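PDB 1Y2M: phenylalanine ammonia-lyase from Rhodosporidium toruloides, which catalyses the non-oxidative deamination of L-phenylalanine and L-tyrosine to trans-cinnamate and p-coumarate, releasing ammonium. Local coordinates for residues B[42-47]-B[285-290]; B[376-381]-B[422-427]. All blocks are in the same frame, centred on the assembly; numbering follows the deposited sequence.

Contact 1 of 2, residues B[42-47]-B[285-290]; sequences VTQVDI and DAHMLS
The side-chain amide of Q44, in the first turn of helix 44-52, spans two residues one turn apart on helix 273-303, H287 and S290, and so fastens a short N-terminal helix to a long helix of the mainly helical PAL/histidase fold. Q44 reaches across because its CG lies anti to the backbone N (chi1 -179°) and the chain runs on extended. Its NE2 donates to H287 ND1 over 2.9 Å, a nearly straight bond (167° at the hydrogen) that enters at the ring edge, in the ring plane. Amide and imidazole stand almost perpendicular, 88° apart, and the bond lies near the line where the two planes meet. On the other branch, Q44 OE1 accepts from S290 OG at 2.7 Å. With both ends of the amide engaged, its flip is settled. Losing the amide to an alanine here is likely to leave H287 ND1 and S290 OG without these buried partners, removing one of two hydrogen bonds that fix the imidazole. The far nitrogen of that ring, H287 NE2, is hydrogen-bonded to H383 ND1 on helix 368-391. T43 and D46 form a capping box at the start of the short helix, D46 N donating to T43 OG1 at 3.0 Å. One turn on from T43, I47 brings its CG2 obliquely against the imidazole, in an off-centre CH-pi contact 4.3 Å from the ring centroid and 3.8 Å from H287 NE2.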
ATOM      1  N   VAL B  42     -17.584  10.459 -27.018  1.00 24.22           N
ATOM      2  CA  VAL B  42     -17.931   9.085 -26.654  1.00 22.85           C
ATOM      3  C   VAL B  42     -18.185   9.036 -25.177  1.00 23.30           C
ATOM      4  O   VAL B  42     -17.559   9.777 -24.418  1.00 27.31           O
ATOM      5  CB  VAL B  42     -16.836   8.097 -26.981  1.00 21.34           C
ATOM      6  CG1 VAL B  42     -15.632   8.253 -26.005  1.00 31.66           C
ATOM      7  CG2 VAL B  42     -17.401   6.652 -27.000  1.00 24.12           C
ATOM      8  N   THR B  43     -19.123   8.206 -24.768  1.00 17.55           N
ATOM      9  CA  THR B  43     -19.468   8.142 -23.361  1.00 13.27           C
ATOM     10  C   THR B  43     -19.454   6.707 -22.912  1.00 12.16           C
ATOM     11  O   THR B  43     -19.525   5.769 -23.714  1.00 12.53           O
ATOM     12  CB  THR B  43     -20.869   8.714 -23.092  1.00 14.15           C
ATOM     13  OG1 THR B  43     -21.831   7.901 -23.793  1.00 12.81           O
ATOM     14  CG2 THR B  43     -20.975  10.179 -23.558  1.00 17.14           C
ATOM     15  N   GLN B  44     -19.465   6.531 -21.599  1.00 11.27           N
ATOM     16  CA  GLN B  44     -19.503   5.209 -21.019  1.00 10.61           C
ATOM     17  C   GLN B  44     -20.815   4.526 -21.376  1.00 11.27           C
ATOM     18  O   GLN B  44     -20.832   3.357 -21.714  1.00  9.94           O
ATOM     19  CB  GLN B  44     -19.300   5.300 -19.504  1.00 14.53           C
ATOM     20  CG  GLN B  44     -19.304   3.966 -18.801  1.00 13.46           C
ATOM     21  CD  GLN B  44     -18.785   4.105 -17.401  1.00 11.72           C
ATOM     22  OE1 GLN B  44     -19.329   4.924 -16.647  1.00 13.61           O
ATOM     23  NE2 GLN B  44     -17.728   3.332 -17.026  1.00 10.12           N
ATOM     24  N   VAL B  45     -21.929   5.262 -21.327  1.00 11.46           N
ATOM     25  CA  VAL B  45     -23.177   4.668 -21.760  1.00 11.23           C
ATOM     26  C   VAL B  45     -23.102   4.177 -23.210  1.00 11.41           C
ATOM     27  O   VAL B  45     -23.590   3.062 -23.490  1.00 11.93           O
ATOM     28  CB  VAL B  45     -24.385   5.663 -21.587  1.00 11.71           C
ATOM     29  CG1 VAL B  45     -25.666   5.023 -22.163  1.00 19.92           C
ATOM     30  CG2 VAL B  45     -24.619   6.018 -20.110  1.00 19.08           C
ATOM     31  N   ASP B  46     -22.522   4.973 -24.129  1.00 11.58           N
ATOM     32  CA  ASP B  46     -22.328   4.529 -25.534  1.00 11.14           C
ATOM     33  C   ASP B  46     -21.550   3.188 -25.594  1.00 11.41           C
ATOM     34  O   ASP B  46     -21.913   2.268 -26.342  1.00 12.20           O
ATOM     35  CB  ASP B  46     -21.501   5.540 -26.357  1.00 12.41           C
ATOM     36  CG  ASP B  46     -22.218   6.852 -26.625  1.00 17.93           C
ATOM     37  OD1 ASP B  46     -23.477   6.875 -26.528  1.00 20.10           O
ATOM     38  OD2 ASP B  46     -21.493   7.852 -26.946  1.00 20.89           O
ATOM     39  N   ILE B  47     -20.474   3.114 -24.812  1.00 10.43           N
ATOM     40  CA  ILE B  47     -19.614   1.937 -24.726  1.00 11.13           C
ATOM     41  C   ILE B  47     -20.373   0.711 -24.205  1.00 10.31           C
ATOM     42  O   ILE B  47     -20.321  -0.389 -24.761  1.00 13.01           O
ATOM     43  CB  ILE B  47     -18.380   2.237 -23.841  1.00 11.48           C
ATOM     44  CG1 ILE B  47     -17.469   3.191 -24.634  1.00 12.51           C
ATOM     45  CG2 ILE B  47     -17.685   0.933 -23.434  1.00 12.82           C
ATOM     46  CD1 ILE B  47     -16.276   3.805 -23.872  1.00 14.77           C
ATOM     47  N   ASP B 285     -17.441  -5.408 -16.149  1.00  9.13           N
ATOM     48  CA  ASP B 285     -18.229  -5.368 -14.926  1.00  9.25           C
ATOM     49  C   ASP B 285     -18.111  -4.010 -14.245  1.00 11.05           C
ATOM     50  O   ASP B 285     -19.085  -3.487 -13.700  1.00 11.12           O
ATOM     51  CB  ASP B 285     -17.804  -6.528 -14.020  1.00  9.07           C
ATOM     52  CG  ASP B 285     -18.238  -7.896 -14.539  1.00 14.50           C
ATOM     53  OD1 ASP B 285     -19.070  -8.007 -15.457  1.00 10.78           O
ATOM     54  OD2 ASP B 285     -17.748  -8.882 -13.966  1.00 14.56           O
ATOM     55  N   ALA B 286     -16.910  -3.434 -14.309  1.00  9.40           N
ATOM     56  CA  ALA B 286     -16.642  -2.120 -13.716  1.00 10.12           C
ATOM     57  C   ALA B 286     -17.477  -1.074 -14.388  1.00  9.44           C
ATOM     58  O   ALA B 286     -17.969  -0.158 -13.746  1.00 10.48           O
ATOM     59  CB  ALA B 286     -15.169  -1.780 -13.802  1.00 10.02           C
ATOM     60  N   HIS B 287     -17.641  -1.162 -15.703  1.00  6.74           N
ATOM     61  CA  HIS B 287     -18.473  -0.144 -16.392  1.00  7.77           C
ATOM     62  C   HIS B 287     -19.889  -0.142 -15.831  1.00  7.88           C
ATOM     63  O   HIS B 287     -20.529   0.903 -15.637  1.00  8.72           O
ATOM     64  CB  HIS B 287     -18.593  -0.454 -17.870  1.00  8.18           C
ATOM     65  CG  HIS B 287     -17.390  -0.094 -18.710  1.00  8.49           C
ATOM     66  ND1 HIS B 287     -16.791   1.148 -18.690  1.00 10.87           N
ATOM     67  CD2 HIS B 287     -16.768  -0.800 -19.690  1.00 10.26           C
ATOM     68  CE1 HIS B 287     -15.816   1.167 -19.588  1.00 12.53           C
ATOM     69  NE2 HIS B 287     -15.789  -0.004 -20.218  1.00 11.54           N
HETATM   70  N   MSE B 288     -20.406  -1.354 -15.597  1.00  8.97           N
HETATM   71  CA  MSE B 288     -21.780  -1.481 -15.098  1.00  8.61           C
HETATM   72  C   MSE B 288     -21.910  -0.890 -13.703  1.00 10.27           C
HETATM   73  O   MSE B 288     -22.888  -0.237 -13.370  1.00 10.36           O
HETATM   74  CB  MSE B 288     -22.258  -2.934 -15.067  1.00 10.23           C
HETATM   75  CG  MSE B 288     -22.077  -3.673 -16.330  1.00  9.43           C
HETATM   76 SE   MSE B 288     -22.905  -2.771 -17.874  1.00 21.61          SE
HETATM   77  CE  MSE B 288     -21.968  -3.928 -19.233  1.00 20.45           C
ATOM     78  N   LEU B 289     -20.886  -1.113 -12.878  1.00  8.22           N
ATOM     79  CA  LEU B 289     -20.912  -0.688 -11.512  1.00  8.27           C
ATOM     80  C   LEU B 289     -20.764   0.853 -11.488  1.00  7.85           C
ATOM     81  O   LEU B 289     -21.365   1.504 -10.666  1.00  9.06           O
ATOM     82  CB  LEU B 289     -19.807  -1.367 -10.723  1.00  7.97           C
ATOM     83  CG  LEU B 289     -19.970  -2.842 -10.408  1.00  9.70           C
ATOM     84  CD1 LEU B 289     -18.681  -3.403  -9.843  1.00 11.91           C
ATOM     85  CD2 LEU B 289     -21.099  -3.059  -9.414  1.00 10.38           C
ATOM     86  N   SER B 290     -20.051   1.422 -12.443  1.00 10.23           N
ATOM     87  CA  SER B 290     -19.931   2.869 -12.561  1.00  8.13           C
ATOM     88  C   SER B 290     -21.291   3.457 -12.869  1.00  9.08           C
ATOM     89  O   SER B 290     -21.711   4.447 -12.270  1.00  9.54           O
ATOM     90  CB  SER B 290     -18.986   3.189 -13.728  1.00 10.38           C
ATOM     91  OG  SER B 290     -18.925   4.572 -13.977  1.00 14.55           O
TER

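Contact 2 of 2, residues B[376-381]-B[422-427]; sequences VSDLIH and MEKTRL
D378 meets K424 first through its backbone: K424 NZ donates to D378 O at 3.0 Å, approaching from above the carbonyl plane, 50° out of it. The lysine chain gets there by bending at chi3 and chi4, which lays K424 CE 4.0 Å from D378 CB, the two side chains crossing obliquely. The carboxylate makes no direct bond to this lysine. D378 OD1 stays 4.7 Å from this K424 NZ and forms its salt bridge with K424 of a second subunit, while D378 OD2 is hydrogen-bonded to N420 of that subunit. A water also donates to D378 OD2 at 2.7 Å and to K424 O, linking the acid to the facing helix. Next along, the L379 side chain crosses T425 at about a right angle, with L379 CD2 3.7 Å from T425 OG1 and 3.8 Å from T425 CG2; that hydroxyl is hydrogen-bonded to T421 O, one turn back. H381 closes the segment. A second water sits in its ring plane, at the edge, 2.8 Å from H381 ND1, and accepts from K424 NZ; H381 NE2 is hydrogen-bonded to S377 of the second subunit. Within the pair, K424 NZ is held by D378 O and a water; K424 also packs on D378 of the second subunit, and the acids nearby would probably stabilise its charge. The two helices run antiparallel, their axes 9.5 Å apart and 151° between directions, within the helical core of the aromatic amino acid lyase fold, where S377, D378, H381 and K424 also contribute to an interface with a second subunit of the homotetramer.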
ATOM      1  N   VAL B 376     -14.175   7.774 -14.434  1.00  8.99           N
ATOM      2  CA  VAL B 376     -14.857   7.362 -15.651  1.00  7.19           C
ATOM      3  C   VAL B 376     -13.964   7.553 -16.838  1.00  9.53           C
ATOM      4  O   VAL B 376     -13.960   6.727 -17.755  1.00  9.48           O
ATOM      5  CB  VAL B 376     -16.220   8.068 -15.785  1.00  7.95           C
ATOM      6  CG1 VAL B 376     -16.853   7.830 -17.163  1.00 11.93           C
ATOM      7  CG2 VAL B 376     -17.129   7.550 -14.689  1.00  9.71           C
ATOM      8  N   SER B 377     -13.196   8.650 -16.860  1.00  9.34           N
ATOM      9  CA  SER B 377     -12.255   8.847 -17.946  1.00  9.10           C
ATOM     10  C   SER B 377     -11.251   7.707 -17.998  1.00  8.02           C
ATOM     11  O   SER B 377     -10.878   7.277 -19.066  1.00  9.21           O
ATOM     12  CB  SER B 377     -11.536  10.231 -17.881  1.00  8.28           C
ATOM     13  OG  SER B 377     -10.835  10.481 -19.076  1.00  9.61           O
ATOM     14  N   ASP B 378     -10.815   7.236 -16.821  1.00  9.15           N
ATOM     15  CA  ASP B 378      -9.878   6.138 -16.729  1.00  9.33           C
ATOM     16  C   ASP B 378     -10.515   4.870 -17.269  1.00  9.81           C
ATOM     17  O   ASP B 378      -9.857   4.117 -17.998  1.00  9.65           O
ATOM     18  CB  ASP B 378      -9.434   5.918 -15.285  1.00 10.08           C
ATOM     19  CG  ASP B 378      -8.439   6.920 -14.832  1.00 13.64           C
ATOM     20  OD1 ASP B 378      -7.888   7.667 -15.665  1.00 14.93           O
ATOM     21  OD2 ASP B 378      -8.151   6.903 -13.595  1.00 15.41           O
ATOM     22  N   LEU B 379     -11.787   4.633 -16.972  1.00  7.83           N
ATOM     23  CA  LEU B 379     -12.415   3.433 -17.510  1.00  7.43           C
ATOM     24  C   LEU B 379     -12.560   3.473 -19.039  1.00  7.83           C
ATOM     25  O   LEU B 379     -12.378   2.468 -19.707  1.00 10.27           O
ATOM     26  CB  LEU B 379     -13.779   3.258 -16.880  1.00  8.41           C
ATOM     27  CG  LEU B 379     -13.774   2.937 -15.380  1.00  9.47           C
ATOM     28  CD1 LEU B 379     -15.152   3.035 -14.759  1.00 10.71           C
ATOM     29  CD2 LEU B 379     -13.114   1.587 -15.156  1.00 14.02           C
ATOM     30  N   ILE B 380     -12.882   4.635 -19.581  1.00  6.77           N
ATOM     31  CA  ILE B 380     -12.918   4.792 -21.046  1.00  8.20           C
ATOM     32  C   ILE B 380     -11.527   4.616 -21.719  1.00  9.47           C
ATOM     33  O   ILE B 380     -11.375   4.012 -22.796  1.00  8.52           O
ATOM     34  CB  ILE B 380     -13.522   6.158 -21.383  1.00  8.14           C
ATOM     35  CG1 ILE B 380     -14.969   6.214 -20.875  1.00  8.68           C
ATOM     36  CG2 ILE B 380     -13.415   6.500 -22.885  1.00 10.88           C
ATOM     37  CD1 ILE B 380     -15.598   7.587 -21.050  1.00 12.65           C
ATOM     38  N   HIS B 381     -10.506   5.149 -21.051  1.00  8.21           N
ATOM     39  CA  HIS B 381      -9.131   4.919 -21.508  1.00  9.10           C
ATOM     40  C   HIS B 381      -8.769   3.432 -21.493  1.00  8.99           C
ATOM     41  O   HIS B 381      -8.301   2.856 -22.515  1.00  8.97           O
ATOM     42  CB  HIS B 381      -8.171   5.699 -20.595  1.00  9.00           C
ATOM     43  CG  HIS B 381      -6.748   5.676 -21.051  1.00  8.14           C
ATOM     44  ND1 HIS B 381      -5.892   4.633 -20.761  1.00 16.20           N
ATOM     45  CD2 HIS B 381      -6.011   6.593 -21.725  1.00  9.74           C
ATOM     46  CE1 HIS B 381      -4.691   4.912 -21.259  1.00 10.24           C
ATOM     47  NE2 HIS B 381      -4.737   6.080 -21.845  1.00  9.73           N
HETATM   48  N   MSE B 422      -5.776  -2.497 -15.228  1.00  7.64           N
HETATM   49  CA  MSE B 422      -6.292  -3.132 -13.982  1.00  8.35           C
HETATM   50  C   MSE B 422      -5.938  -2.334 -12.720  1.00  7.79           C
HETATM   51  O   MSE B 422      -6.732  -2.211 -11.792  1.00  9.76           O
HETATM   52  CB  MSE B 422      -5.791  -4.532 -13.901  1.00 10.22           C
HETATM   53  CG  MSE B 422      -6.423  -5.437 -14.941  1.00 10.77           C
HETATM   54 SE   MSE B 422      -8.392  -5.597 -14.724  1.00 17.88          SE
HETATM   55  CE  MSE B 422      -9.091  -4.234 -15.979  1.00 11.04           C
ATOM     56  N   GLU B 423      -4.721  -1.785 -12.684  1.00  8.67           N
ATOM     57  CA  GLU B 423      -4.273  -0.963 -11.524  1.00  7.17           C
ATOM     58  C   GLU B 423      -5.240   0.218 -11.426  1.00  9.63           C
ATOM     59  O   GLU B 423      -5.790   0.478 -10.331  1.00  9.53           O
ATOM     60  CB  GLU B 423      -2.840  -0.491 -11.692  1.00  9.66           C
ATOM     61  CG  GLU B 423      -1.784  -1.577 -11.803  1.00 11.35           C
ATOM     62  CD  GLU B 423      -1.441  -2.281 -10.498  1.00 12.84           C
ATOM     63  OE1 GLU B 423      -0.421  -1.899  -9.915  1.00 14.50           O
ATOM     64  OE2 GLU B 423      -2.107  -3.238 -10.114  1.00 10.76           O
ATOM     65  N   LYS B 424      -5.433   0.929 -12.541  1.00 10.96           N
ATOM     66  CA  LYS B 424      -6.292   2.134 -12.560  1.00 13.79           C
ATOM     67  C   LYS B 424      -7.739   1.808 -12.239  1.00 10.12           C
ATOM     68  O   LYS B 424      -8.434   2.521 -11.490  1.00 11.00           O
ATOM     69  CB  LYS B 424      -6.247   2.857 -13.924  1.00 15.41           C
ATOM     70  CG  LYS B 424      -4.879   3.325 -14.373  1.00 24.49           C
ATOM     71  CD  LYS B 424      -4.810   3.563 -15.937  1.00 24.61           C
ATOM     72  CE  LYS B 424      -6.110   4.117 -16.487  1.00 24.77           C
ATOM     73  NZ  LYS B 424      -7.288   3.174 -16.730  1.00 25.15           N
ATOM     74  N   THR B 425      -8.229   0.702 -12.793  1.00  9.03           N
ATOM     75  CA  THR B 425      -9.629   0.351 -12.546  1.00  9.21           C
ATOM     76  C   THR B 425      -9.816   0.014 -11.064  1.00 10.27           C
ATOM     77  O   THR B 425     -10.863   0.361 -10.481  1.00 10.19           O
ATOM     78  CB  THR B 425     -10.051  -0.785 -13.480  1.00  9.20           C
ATOM     79  OG1 THR B 425      -9.918  -0.348 -14.844  1.00  9.28           O
ATOM     80  CG2 THR B 425     -11.509  -1.287 -13.199  1.00 12.86           C
ATOM     81  N   ARG B 426      -8.856  -0.664 -10.417  1.00  8.67           N
ATOM     82  CA  ARG B 426      -9.090  -1.089  -9.034  1.00  8.74           C
ATOM     83  C   ARG B 426      -9.119   0.127  -8.099  1.00  9.41           C
ATOM     84  O   ARG B 426      -9.880   0.186  -7.117  1.00  9.60           O
ATOM     85  CB  ARG B 426      -7.987  -2.070  -8.637  1.00 10.58           C
ATOM     86  CG  ARG B 426      -8.342  -2.851  -7.399  1.00  8.48           C
ATOM     87  CD  ARG B 426      -7.430  -4.040  -7.160  1.00 10.46           C
ATOM     88  NE  ARG B 426      -6.003  -3.714  -7.099  1.00  8.45           N
ATOM     89  CZ  ARG B 426      -5.102  -3.847  -8.094  1.00  7.53           C
ATOM     90  NH1 ARG B 426      -3.836  -3.541  -7.873  1.00  9.93           N
ATOM     91  NH2 ARG B 426      -5.412  -4.274  -9.308  1.00  8.95           N
ATOM     92  N   LEU B 427      -8.338   1.113  -8.430  1.00  9.59           N
ATOM     93  CA  LEU B 427      -8.334   2.337  -7.651  1.00 10.14           C
ATOM     94  C   LEU B 427      -9.655   3.044  -7.888  1.00  9.05           C
ATOM     95  O   LEU B 427     -10.307   3.493  -6.948  1.00  9.10           O
ATOM     96  CB  LEU B 427      -7.122   3.222  -8.014  1.00 11.93           C
ATOM     97  CG  LEU B 427      -7.042   4.537  -7.216  1.00 12.16           C
ATOM     98  CD1 LEU B 427      -7.064   4.373  -5.726  1.00  9.53           C
ATOM     99  CD2 LEU B 427      -5.816   5.265  -7.661  1.00 13.81           C
TER
HETATM  100  O   HOH W   1      -9.074   5.299 -11.613  1.00 13.58           O
HETATM  101  O   HOH W   2      -5.703   2.354 -19.206  1.00 12.50           O

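How the contacts relate
From the N terminus, helix 44-52 comes first, and contact 1 closes a loop of 237 residues when helix 273-303 packs against it. The chain then runs on to helix 368-391 and returns with helix 416-443, so contact 2 closes a much shorter loop of 40 residues. The two are in series, neither nested nor crossed. In space they adjoin, their centres about 11 Å apart: Q44 NE2 lies 3.4 Å from L379 CD1, S290 OG 3.5 Å from V376 CG2, and A286 CB 3.7 Å from T425 CG2. Helices 273-303 and 368-391 are thus neighbours in the core, and helices 44-52 and 416-443 each pack against both.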